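Side-chain contacts in De novo designed protein CA01 (Synthetic construct, PDB 5E6G), which has no known natural function and was computationally designed as a small all-helical protein by strategies inspired by evolution: residues R31-K36 / E123-L128; A67-R72 / Q85-Y90; V78-A83 / E109-L114. One frame throughout, in Å; residues are numbered along the deposited sequence.

Contact 1 (R31-K36 / E123-L128); sequences RQALEK and EFARQL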
# COMPACT_ATOMS: atom_id res chain seq x y z
N ARG A 31 -5.64 1.56 -8.61
CA ARG A 31 -6.10 2.80 -7.99
C ARG A 31 -7.49 2.62 -7.39
O ARG A 31 -7.79 3.16 -6.32
CB ARG A 31 -6.12 3.95 -9.00
CG ARG A 31 -4.74 4.51 -9.35
CD ARG A 31 -4.85 5.86 -10.04
NE ARG A 31 -5.61 5.79 -11.28
CZ ARG A 31 -5.09 5.58 -12.48
NH1 ARG A 31 -3.78 5.39 -12.63
NH2 ARG A 31 -5.88 5.54 -13.55
N GLN A 32 -8.33 1.86 -8.08
CA GLN A 32 -9.68 1.58 -7.60
C GLN A 32 -9.64 0.67 -6.38
O GLN A 32 -10.39 0.86 -5.42
CB GLN A 32 -10.52 0.95 -8.71
CG GLN A 32 -10.93 1.92 -9.79
CD GLN A 32 -11.48 1.24 -11.03
OE1 GLN A 32 -11.48 0.01 -11.12
NE2 GLN A 32 -11.95 2.03 -11.99
N ALA A 33 -8.76 -0.33 -6.42
CA ALA A 33 -8.57 -1.22 -5.28
C ALA A 33 -8.06 -0.45 -4.08
O ALA A 33 -8.47 -0.70 -2.95
CB ALA A 33 -7.61 -2.34 -5.64
N LEU A 34 -7.17 0.51 -4.32
CA LEU A 34 -6.60 1.31 -3.24
C LEU A 34 -7.65 2.23 -2.62
O LEU A 34 -7.56 2.56 -1.43
CB LEU A 34 -5.42 2.14 -3.76
CG LEU A 34 -4.14 1.34 -4.03
CD1 LEU A 34 -3.21 2.13 -4.93
CD2 LEU A 34 -3.45 0.98 -2.72
N GLU A 35 -8.64 2.65 -3.41
CA GLU A 35 -9.70 3.51 -2.91
C GLU A 35 -10.50 2.83 -1.80
O GLU A 35 -10.73 3.41 -0.74
CB GLU A 35 -10.64 3.93 -4.04
CG GLU A 35 -10.26 5.25 -4.70
CD GLU A 35 -11.35 5.77 -5.62
OE1 GLU A 35 -12.27 6.46 -5.12
OE2 GLU A 35 -11.30 5.48 -6.84
N LYS A 36 -10.93 1.60 -2.06
CA LYS A 36 -11.73 0.86 -1.08
C LYS A 36 -10.87 0.44 0.10
O LYS A 36 -11.33 0.44 1.24
CB LYS A 36 -12.39 -0.36 -1.74
CG LYS A 36 -11.49 -1.57 -1.90
CD LYS A 36 -11.83 -2.35 -3.16
CE LYS A 36 -11.04 -3.64 -3.25
NZ LYS A 36 -9.64 -3.49 -2.77
N GLU A 123 -5.41 -7.86 -6.01
CA GLU A 123 -4.45 -8.65 -5.24
C GLU A 123 -3.17 -7.87 -5.00
O GLU A 123 -2.64 -7.84 -3.89
CB GLU A 123 -4.13 -9.96 -5.95
CG GLU A 123 -5.26 -10.98 -5.94
CD GLU A 123 -4.90 -12.25 -6.68
OE1 GLU A 123 -4.95 -12.25 -7.93
OE2 GLU A 123 -4.56 -13.26 -6.02
N PHE A 124 -2.67 -7.25 -6.07
CA PHE A 124 -1.47 -6.42 -5.99
C PHE A 124 -1.63 -5.34 -4.93
O PHE A 124 -0.77 -5.17 -4.07
CB PHE A 124 -1.18 -5.79 -7.36
CG PHE A 124 0.03 -4.89 -7.37
CD1 PHE A 124 -0.07 -3.56 -7.00
CD2 PHE A 124 1.27 -5.38 -7.75
CE1 PHE A 124 1.04 -2.74 -7.01
CE2 PHE A 124 2.38 -4.56 -7.77
CZ PHE A 124 2.26 -3.24 -7.39
N ALA A 125 -2.74 -4.62 -4.99
CA ALA A 125 -3.00 -3.53 -4.07
C ALA A 125 -3.06 -4.01 -2.62
O ALA A 125 -2.44 -3.43 -1.74
CB ALA A 125 -4.29 -2.82 -4.44
N ARG A 126 -3.81 -5.08 -2.38
CA ARG A 126 -4.00 -5.59 -1.03
C ARG A 126 -2.71 -6.10 -0.41
O ARG A 126 -2.34 -5.70 0.69
CB ARG A 126 -5.05 -6.70 -1.02
CG ARG A 126 -6.44 -6.22 -1.36
CD ARG A 126 -7.52 -7.17 -0.87
NE ARG A 126 -8.84 -6.58 -1.02
CZ ARG A 126 -9.37 -5.69 -0.18
NH1 ARG A 126 -8.68 -5.28 0.87
NH2 ARG A 126 -10.59 -5.21 -0.40
N GLN A 127 -2.01 -6.97 -1.13
CA GLN A 127 -0.78 -7.56 -0.63
C GLN A 127 0.33 -6.51 -0.46
O GLN A 127 1.17 -6.63 0.44
CB GLN A 127 -0.31 -8.67 -1.56
CG GLN A 127 -1.21 -9.90 -1.52
CD GLN A 127 -0.79 -10.97 -2.49
OE1 GLN A 127 0.40 -11.16 -2.76
NE2 GLN A 127 -1.76 -11.69 -3.04
N LEU A 128 0.32 -5.50 -1.31
CA LEU A 128 1.31 -4.43 -1.23
C LEU A 128 1.16 -3.65 0.07
O LEU A 128 2.15 -3.35 0.75
CB LEU A 128 1.17 -3.49 -2.43
CG LEU A 128 2.13 -2.29 -2.49
CD1 LEU A 128 3.55 -2.75 -2.75
CD2 LEU A 128 1.68 -1.30 -3.56

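Contact 2 (A67-R72 / Q85-Y90); sequences ALEAYR and QRAAAY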
# COMPACT_ATOMS: atom_id res chain seq x y z
N ALA A 67 -0.87 3.36 1.18
CA ALA A 67 -1.90 3.22 0.15
C ALA A 67 -2.23 4.57 -0.47
O ALA A 67 -2.51 4.66 -1.67
CB ALA A 67 -3.16 2.59 0.75
N LEU A 68 -2.21 5.61 0.35
CA LEU A 68 -2.54 6.95 -0.10
C LEU A 68 -1.49 7.47 -1.07
O LEU A 68 -1.82 7.93 -2.16
CB LEU A 68 -2.66 7.89 1.10
CG LEU A 68 -3.04 9.35 0.82
CD1 LEU A 68 -4.39 9.44 0.13
CD2 LEU A 68 -3.05 10.14 2.11
N GLU A 69 -0.23 7.37 -0.68
CA GLU A 69 0.87 7.81 -1.53
C GLU A 69 0.94 6.98 -2.81
O GLU A 69 1.17 7.51 -3.90
CB GLU A 69 2.20 7.73 -0.78
CG GLU A 69 3.41 8.16 -1.59
CD GLU A 69 3.38 9.63 -1.97
OE1 GLU A 69 2.48 10.36 -1.51
OE2 GLU A 69 4.27 10.06 -2.73
N ALA A 70 0.74 5.67 -2.68
CA ALA A 70 0.73 4.78 -3.84
C ALA A 70 -0.36 5.21 -4.81
O ALA A 70 -0.16 5.24 -6.02
CB ALA A 70 0.52 3.34 -3.40
N TYR A 71 -1.51 5.56 -4.25
CA TYR A 71 -2.65 6.00 -5.05
C TYR A 71 -2.33 7.26 -5.86
O TYR A 71 -2.58 7.30 -7.07
CB TYR A 71 -3.86 6.25 -4.15
CG TYR A 71 -5.03 6.87 -4.87
CD1 TYR A 71 -5.16 8.25 -4.94
CD2 TYR A 71 -6.00 6.09 -5.48
CE1 TYR A 71 -6.22 8.84 -5.60
CE2 TYR A 71 -7.07 6.67 -6.14
CZ TYR A 71 -7.18 8.05 -6.20
OH TYR A 71 -8.25 8.62 -6.86
N ARG A 72 -1.80 8.29 -5.20
CA ARG A 72 -1.58 9.57 -5.86
C ARG A 72 -0.49 9.47 -6.93
O ARG A 72 -0.54 10.17 -7.94
CB ARG A 72 -1.24 10.67 -4.84
CG ARG A 72 0.16 10.60 -4.21
CD ARG A 72 0.82 11.98 -4.13
NE ARG A 72 1.80 12.19 -5.19
CZ ARG A 72 1.88 13.28 -5.96
NH1 ARG A 72 1.03 14.28 -5.82
NH2 ARG A 72 2.82 13.35 -6.90
N GLN A 85 8.75 2.15 -5.65
CA GLN A 85 10.01 2.64 -5.12
C GLN A 85 9.88 4.03 -4.51
O GLN A 85 10.47 4.32 -3.47
CB GLN A 85 11.08 2.66 -6.22
CG GLN A 85 11.38 1.29 -6.81
CD GLN A 85 11.96 0.32 -5.79
OE1 GLN A 85 12.70 0.71 -4.89
NE2 GLN A 85 11.61 -0.95 -5.93
N ARG A 86 9.10 4.90 -5.15
CA ARG A 86 8.91 6.26 -4.65
C ARG A 86 8.04 6.26 -3.39
O ARG A 86 8.24 7.09 -2.50
CB ARG A 86 8.29 7.15 -5.73
CG ARG A 86 9.27 7.56 -6.82
CD ARG A 86 8.58 8.28 -7.97
NE ARG A 86 8.12 9.61 -7.59
CZ ARG A 86 7.44 10.43 -8.39
NH1 ARG A 86 7.15 10.05 -9.63
NH2 ARG A 86 7.05 11.62 -7.96
N ALA A 87 7.08 5.35 -3.32
CA ALA A 87 6.24 5.21 -2.13
C ALA A 87 7.08 4.72 -0.95
O ALA A 87 6.89 5.16 0.18
CB ALA A 87 5.08 4.28 -2.40
N ALA A 88 8.00 3.80 -1.22
CA ALA A 88 8.89 3.29 -0.19
C ALA A 88 9.74 4.42 0.40
O ALA A 88 9.94 4.47 1.61
CB ALA A 88 9.78 2.20 -0.75
N ALA A 89 10.22 5.31 -0.46
CA ALA A 89 11.01 6.45 -0.01
C ALA A 89 10.16 7.41 0.83
O ALA A 89 10.61 7.91 1.85
CB ALA A 89 11.62 7.18 -1.20
N TYR A 90 8.94 7.65 0.36
CA TYR A 90 7.97 8.46 1.09
C TYR A 90 7.79 7.94 2.51
O TYR A 90 7.83 8.71 3.48
CB TYR A 90 6.62 8.47 0.35
CG TYR A 90 5.43 8.90 1.18
CD1 TYR A 90 4.76 8.01 2.01
CD2 TYR A 90 4.96 10.21 1.12
CE1 TYR A 90 3.67 8.40 2.76
CE2 TYR A 90 3.87 10.61 1.87
CZ TYR A 90 3.23 9.70 2.69
OH TYR A 90 2.14 10.10 3.43

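Contact 3 (V78-A83 / E109-L114); sequences VRIPEA and ELVKRL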
# COMPACT_ATOMS: atom_id res chain seq x y z
N VAL A 78 2.53 7.94 -12.89
CA VAL A 78 3.79 7.26 -12.63
C VAL A 78 3.64 5.76 -12.86
O VAL A 78 2.66 5.15 -12.43
CB VAL A 78 4.28 7.51 -11.19
CG1 VAL A 78 5.60 6.81 -10.93
CG2 VAL A 78 4.42 9.01 -10.93
N ARG A 79 4.62 5.16 -13.54
CA ARG A 79 4.59 3.73 -13.83
C ARG A 79 4.65 2.93 -12.52
O ARG A 79 5.21 3.39 -11.53
CB ARG A 79 5.74 3.34 -14.76
CG ARG A 79 7.13 3.53 -14.16
CD ARG A 79 8.18 3.66 -15.25
NE ARG A 79 8.10 2.57 -16.22
CZ ARG A 79 8.70 1.39 -16.08
NH1 ARG A 79 9.44 1.13 -15.00
NH2 ARG A 79 8.57 0.46 -17.02
N ILE A 80 4.06 1.74 -12.54
CA ILE A 80 3.87 0.96 -11.31
C ILE A 80 5.18 0.59 -10.61
O ILE A 80 5.27 0.71 -9.39
CB ILE A 80 3.05 -0.31 -11.61
CG1 ILE A 80 1.63 0.08 -12.02
CG2 ILE A 80 2.99 -1.22 -10.38
CD1 ILE A 80 0.87 -1.01 -12.74
N PRO A 81 6.19 0.13 -11.37
CA PRO A 81 7.46 -0.21 -10.71
C PRO A 81 8.09 0.98 -9.99
O PRO A 81 8.65 0.83 -8.91
CB PRO A 81 8.35 -0.68 -11.87
CG PRO A 81 7.40 -1.09 -12.94
CD PRO A 81 6.23 -0.18 -12.81
N GLU A 82 8.00 2.16 -10.60
CA GLU A 82 8.57 3.37 -10.02
C GLU A 82 7.73 3.85 -8.83
O GLU A 82 8.28 4.34 -7.85
CB GLU A 82 8.66 4.48 -11.08
CG GLU A 82 9.40 5.73 -10.60
CD GLU A 82 9.46 6.81 -11.66
OE1 GLU A 82 9.03 6.56 -12.81
OE2 GLU A 82 9.95 7.92 -11.35
N ALA A 83 6.42 3.69 -8.93
CA ALA A 83 5.51 4.09 -7.86
C ALA A 83 5.84 3.37 -6.56
O ALA A 83 5.85 3.98 -5.49
CB ALA A 83 4.06 3.83 -8.26
N GLU A 109 8.52 -7.79 -5.56
CA GLU A 109 8.07 -9.16 -5.76
C GLU A 109 6.69 -9.17 -6.42
O GLU A 109 6.43 -9.99 -7.30
CB GLU A 109 8.04 -9.90 -4.42
CG GLU A 109 8.00 -11.42 -4.54
CD GLU A 109 8.30 -12.12 -3.22
OE1 GLU A 109 8.98 -11.52 -2.36
OE2 GLU A 109 7.86 -13.27 -3.05
N LEU A 110 5.83 -8.26 -6.00
CA LEU A 110 4.47 -8.17 -6.53
C LEU A 110 4.46 -7.68 -7.98
O LEU A 110 3.61 -8.10 -8.77
CB LEU A 110 3.61 -7.25 -5.67
CG LEU A 110 3.15 -7.80 -4.32
CD1 LEU A 110 2.47 -6.70 -3.51
CD2 LEU A 110 2.21 -8.98 -4.50
N VAL A 111 5.38 -6.79 -8.32
CA VAL A 111 5.50 -6.30 -9.69
C VAL A 111 5.80 -7.47 -10.63
O VAL A 111 5.17 -7.62 -11.67
CB VAL A 111 6.62 -5.23 -9.81
CG1 VAL A 111 7.03 -5.02 -11.27
CG2 VAL A 111 6.16 -3.92 -9.19
N LYS A 112 6.77 -8.29 -10.23
CA LYS A 112 7.11 -9.51 -10.96
C LYS A 112 5.88 -10.38 -11.20
O LYS A 112 5.62 -10.80 -12.33
CB LYS A 112 8.15 -10.31 -10.18
CG LYS A 112 9.58 -9.83 -10.34
CD LYS A 112 10.41 -10.08 -9.08
CE LYS A 112 10.17 -11.47 -8.48
NZ LYS A 112 11.03 -11.72 -7.28
N ARG A 113 5.13 -10.65 -10.14
CA ARG A 113 3.97 -11.53 -10.22
C ARG A 113 2.82 -10.85 -10.95
O ARG A 113 1.95 -11.53 -11.51
CB ARG A 113 3.54 -11.95 -8.81
CG ARG A 113 4.39 -13.08 -8.24
CD ARG A 113 4.02 -13.40 -6.81
NE ARG A 113 2.61 -13.78 -6.66
CZ ARG A 113 2.11 -14.96 -7.01
NH1 ARG A 113 2.89 -15.89 -7.53
NH2 ARG A 113 0.82 -15.21 -6.83
N LEU A 114 2.81 -9.53 -10.95
CA LEU A 114 1.77 -8.77 -11.62
C LEU A 114 1.92 -8.84 -13.14
O LEU A 114 0.96 -9.07 -13.86
CB LEU A 114 1.79 -7.31 -11.16
CG LEU A 114 0.72 -6.42 -11.79
CD1 LEU A 114 -0.65 -6.84 -11.31
CD2 LEU A 114 0.98 -4.95 -11.48

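Contact 1 (R31-K36 / E123-L128)
Helix 121-130, the last helix of the fold, packs here on helix 24-50, the first, with Ala33 and Ala125 at the meeting point. The CB atoms of both alanines point toward the other helix. Ala33 CB and Ala125 CB come within 3.6 Å of each other. Such small side chains allow a close approach: the local axes pass 8.6 Å apart and cross at -46°. Leu34 adds a looser apolar contact to the methyl of Ala125. Its CB does not head straight across, but the rest of the side chain turns nearer, and Leu34 CG stands 4.2 Å from Ala125 CB.

Beside the alanines two long cationic side chains cross at about a right angle. Lys36 NZ lies above one face of the Arg126 guanidinium, off its centre, 3.1 Å from Arg126 NH2. Both groups are donors and probably charged, so this is a close like-charged pair and no hydrogen bond. The lysine chain bends at chi2 and again at its end (chi4 -38°). The second bend folds the ammonium back toward its own helix, where Lys36 NZ donates a 3.0 Å hydrogen bond to Ala33 O. Arg126 runs extended from CG to NE, and its NH1 bonds to Gln40 OE1. Glu122 forms long, weak ion pairs with both cations, which may ease their repulsion.

Ile37 of helix 24-50 also touches Ala125 and Arg126. Leu34 packs on Ala67 of helix 54-75. On helix 121-130, Phe124 and Leu128 reach Leu110 of helix 97-115, and Phe124 also touches Ile80 and Val84 of helix 80-93.

Contact 2 (A67-R72 / Q85-Y90)
Glu69 lies flat over the ring of Tyr90 and carries most of this contact. It is the aliphatic part of the glutamate that sits centrally. Glu69 CB stands over the ring centre, 3.8 Å from the centroid of Tyr90 and 10° off the ring normal, a CH-pi contact. The chain then moves toward the root of the ring. Glu69 CG is 3.5 Å from Tyr90 CG, where the ring joins its own CB.

The conformation of the glutamate explains this path. Its first torsion is fully extended, with CG opposite the backbone N. The second bends the chain (chi2 65°) and carries the carboxylate out over the CD2 side, where it stacks offset, with OE2 past the edge. The third torsion, near zero, turns the acid group so that the carboxylate and ring planes are only 3° apart. Glu69 CD rests 3.5 Å from Tyr90 CD2. Glu69 OE1, on the same face, stands near the CD2-CE2 edge, 3.6 Å from Tyr90 CD2. The CB of Tyr90 points toward helix 54-75.

Ala87, one turn earlier, completes the contact. Its CB points toward helix 54-75. Glu69 CG lies 4.1 Å from Ala87 CA and 4.3 Å from Ala87 CB. No hydrogen bond crosses between the segments. Across the contact, Arg86 offers an opposite charge, but Glu69 OE2 and Arg86 NH2 stay 6.1 Å apart.

Helices 54-75 and 80-93 follow each other in the chain, and the contact joins them. Leu65 and Leu73 of helix 54-75 extend it, touching Tyr90 and Ala87. Phe103 of helix 97-115 also packs on Ala87. Behind helix 54-75, Ala67 meets Leu34 and Leu38 of helix 24-50.

Contact 3 (V78-A83 / E109-L114)
Ile80 opens helix 80-93 and faces Val111 and Leu114 of helix 97-115. Its CB points toward that helix but stays too far back to touch it. The side chain divides there. The short branch, CG2, lies anti to the backbone N and is directed at the opposite helix. Ile80 CG2 comes to 4.3 Å from Val111 CG2 and to 4.4 Å from Leu114 CD2, so this methyl sits against both residues. The long branch leaves beside the backbone N (chi1 -67°). CG1 itself makes no close contact across the gap. An extended second torsion (chi2 162°) carries the chain on to its end, where Ile80 CD1 meets Leu114 CD2 at 4.1 Å. The two side chains reach for each other tip to tip.

Pro81 follows in the first helical turn, where a proline is readily accepted. Its CB does not point straight across. Pro81 CA is 4.2 Å from Val111 CG2, and Pro81 CG is 4.3 Å from Val111 CG1. The contact is purely apolar. The turn beneath it is closed by the backbone, with Ala83 N bonded to Arg79 O at 2.9 Å. Arg79 occupies the N-cap position. Outside the contact, its NE forms a salt bridge to a phosphate ion, probably from the crystallisation liquor.

Neighbouring helices cover the inner side of this surface patch. Phe124 of helix 121-130 and Leu74 of helix 54-75 pack on Ile80. Ile30 of helix 24-50 touches both Ile80 and Leu114. Met26 of the same helix 24-50 and Val119 of a loop also touch Leu114.

Contact 1 is the buried one, contact 2 is partly buried, and contact 3 lies at the surface, farther from the centre of the chain. Contact 1 joins the first and last helices. Contacts 2 and 3 share helix 80-93 and join it to helix 54-75 and helix 97-115 respectively. None has a hydrogen bond across it. Contact 1 combines small alanines with a pair of like-charged side chains, contact 2 relies on an acid stacked on an aromatic ring, and contact 3 uses branched aliphatics and a proline. They also touch each other: Leu34 CD2 is 3.8 Å from Ala67 CB, and Phe124 CZ is 3.7 Å from Ile80 CG2, tying contact 1 to both others.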